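Local coordinates for sugar ABC transporter substrate-binding protein, BlMnBP1 (Bifidobacterium animalis subsp. lactis ATCC 27673, PDB 6I5R) that binds mannobiose and probably delivers manno-oligosaccharides to an ABC transporter for uptake, at residues Phe115-Glu120 / Asp137-Gly142. Numbering follows the deposited sequence.
Sequences FVPYGE and DGQTYG. With ZN (zinc ion), chain H; ZN (zinc ion), chain F.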
loop_
_atom_site.group_PDB
_atom_site.type_symbol
_atom_site.label_atom_id
_atom_site.label_comp_id
_atom_site.label_asym_id
_atom_site.label_seq_id
_atom_site.Cartn_x
_atom_site.Cartn_y
_atom_site.Cartn_z
ATOM N N PHE A 115 10.493 8.658 15.422
ATOM C CA PHE A 115 11.144 7.476 14.899
ATOM C C PHE A 115 12.647 7.659 14.921
ATOM O O PHE A 115 13.171 8.770 14.735
ATOM C CB PHE A 115 10.693 7.157 13.446
ATOM C CG PHE A 115 9.223 6.829 13.323
ATOM C CD1 PHE A 115 8.674 5.753 14.000
ATOM C CD2 PHE A 115 8.399 7.605 12.558
ATOM C CE1 PHE A 115 7.326 5.487 13.914
ATOM C CE2 PHE A 115 7.057 7.336 12.467
ATOM C CZ PHE A 115 6.521 6.283 13.160
ATOM N N VAL A 116 13.326 6.545 15.144
ATOM C CA VAL A 116 14.792 6.509 15.095
ATOM C C VAL A 116 15.248 6.593 13.644
ATOM O O VAL A 116 14.786 5.804 12.812
ATOM C CB VAL A 116 15.311 5.226 15.737
ATOM C CG1 VAL A 116 16.847 5.172 15.656
ATOM C CG2 VAL A 116 14.824 5.101 17.171
ATOM N N PRO A 117 16.175 7.479 13.298
ATOM C CA PRO A 117 16.731 7.441 11.937
ATOM C C PRO A 117 17.608 6.208 11.774
ATOM O O PRO A 117 18.432 5.900 12.636
ATOM C CB PRO A 117 17.538 8.750 11.835
ATOM C CG PRO A 117 17.860 9.118 13.256
ATOM C CD PRO A 117 16.768 8.546 14.132
ATOM N N TYR A 118 17.369 5.463 10.692
ATOM C CA TYR A 118 18.201 4.319 10.358
ATOM C C TYR A 118 19.572 4.748 9.859
ATOM O O TYR A 118 20.509 3.956 9.934
ATOM C CB TYR A 118 17.548 3.458 9.265
ATOM C CG TYR A 118 16.347 2.685 9.748
ATOM C CD1 TYR A 118 16.491 1.490 10.444
ATOM C CD2 TYR A 118 15.065 3.140 9.491
ATOM C CE1 TYR A 118 15.380 0.784 10.888
ATOM C CE2 TYR A 118 13.975 2.477 9.959
ATOM C CZ TYR A 118 14.115 1.297 10.636
ATOM O OH TYR A 118 12.980 0.653 11.067
ATOM N N GLY A 119 19.696 5.958 9.338
ATOM C CA GLY A 119 20.922 6.397 8.693
ATOM C C GLY A 119 20.630 7.419 7.611
ATOM O O GLY A 119 19.494 7.623 7.213
ATOM N N GLU A 120 21.692 8.092 7.161
ATOM C CA GLU A 120 21.562 9.016 6.043
ATOM C C GLU A 120 20.885 8.292 4.894
ATOM O O GLU A 120 21.246 7.160 4.571
ATOM C CB GLU A 120 22.922 9.512 5.545
ATOM C CG GLU A 120 23.458 10.816 6.129
ATOM C CD GLU A 120 24.717 11.272 5.388
ATOM O OE1 GLU A 120 24.701 11.446 4.168
ATOM O OE2 GLU A 120 25.765 11.432 6.009
ATOM N N ASP A 137 14.604 15.501 5.793
ATOM C CA ASP A 137 15.841 16.255 6.062
ATOM C C ASP A 137 17.057 15.314 5.934
ATOM O O ASP A 137 17.994 15.392 6.720
ATOM C CB ASP A 137 15.757 16.965 7.444
ATOM C CG ASP A 137 15.233 18.431 7.342
ATOM O OD1 ASP A 137 15.107 18.915 6.245
ATOM O OD2 ASP A 137 14.976 19.147 8.344
ATOM N N GLY A 138 17.048 14.412 4.944
ATOM C CA GLY A 138 18.206 13.595 4.596
ATOM C C GLY A 138 18.405 12.325 5.398
ATOM O O GLY A 138 19.454 11.669 5.267
ATOM N N GLN A 139 17.452 11.963 6.243
ATOM C CA GLN A 139 17.533 10.742 7.031
ATOM C C GLN A 139 16.354 9.847 6.663
ATOM O O GLN A 139 15.249 10.339 6.414
ATOM C CB GLN A 139 17.507 11.038 8.519
ATOM C CG GLN A 139 18.653 11.845 9.053
ATOM C CD GLN A 139 19.953 11.043 9.185
ATOM O OE1 GLN A 139 19.948 9.916 9.656
ATOM N NE2 GLN A 139 21.084 11.650 8.794
ATOM N N THR A 140 16.607 8.545 6.639
ATOM C CA THR A 140 15.580 7.528 6.446
ATOM C C THR A 140 15.049 7.014 7.788
ATOM O O THR A 140 15.820 6.559 8.647
ATOM C CB THR A 140 16.171 6.384 5.623
ATOM O OG1 THR A 140 16.547 6.863 4.318
ATOM C CG2 THR A 140 15.172 5.268 5.475
ATOM N N TYR A 141 13.723 7.085 7.958
ATOM C CA TYR A 141 13.047 6.693 9.190
ATOM C C TYR A 141 12.177 5.445 9.051
ATOM O O TYR A 141 11.679 4.935 10.065
ATOM C CB TYR A 141 12.180 7.854 9.692
ATOM C CG TYR A 141 12.970 9.060 10.074
ATOM C CD1 TYR A 141 13.243 10.082 9.160
ATOM C CD2 TYR A 141 13.435 9.203 11.372
ATOM C CE1 TYR A 141 13.954 11.190 9.541
ATOM C CE2 TYR A 141 14.158 10.280 11.743
ATOM C CZ TYR A 141 14.406 11.286 10.843
ATOM O OH TYR A 141 15.146 12.382 11.261
ATOM N N GLY A 142 11.973 4.949 7.844
ATOM C CA GLY A 142 11.228 3.719 7.650
ATOM C C GLY A 142 11.843 2.882 6.550
ATOM O O GLY A 142 12.403 3.399 5.584
HETATM ZN ZN ZN H . 26.657 12.166 4.037
HETATM ZN ZN ZN F . 14.564 20.817 6.699
HETATM O O HOH W 1 12.448 4.263 12.619
HETATM O O HOH W 2 27.563 10.272 3.997
HETATM O O HOH W 3 27.844 12.069 5.201
#
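Tyr118 N gives its hydrogen to Thr140 O across 2.8 Å, and the same threonine's N in turn points almost straight (174°) at Gly119 O, 3.1 Å away. These two bonds tie 115-120 to the start of strand 139-155. Packing is tight around them. The Tyr141 ring lies along the Phe115-Pro117 backbone: Phe115 O meets the ring edge at CD2 (3.4 Å), while Pro117 CB rests obliquely 3.7 Å from CE2. With CG anti to its carbonyl carbon (chi1 -72°), Tyr118 turns its ring back along the other segment, bringing CE2 edge-on to Tyr141 O at 3.4 Å; its hydroxyl goes on to bond Tyr323 O, and helix 331-346 packs against the ring. A water donates to both Val116 O and Tyr141 O, bridging the two segments. Toward Glu120 and Gly138 the contact opens to solvent: Glu120 CA approaches Gly138 O at 3.5 Å in a CA-H...O contact, and the bent Gln139 side chain lies against the Gly119-Glu120 backbone. The Glu120 carboxylate leads away from 137-142 and grips a zinc ion through both oxygens; Asp137, beyond the contact, chelates another. The pairing adds a short, weakly bonded antiparallel strand to strand 139-155, within the branched mixed sheet of a periplasmic-binding-protein-type fold.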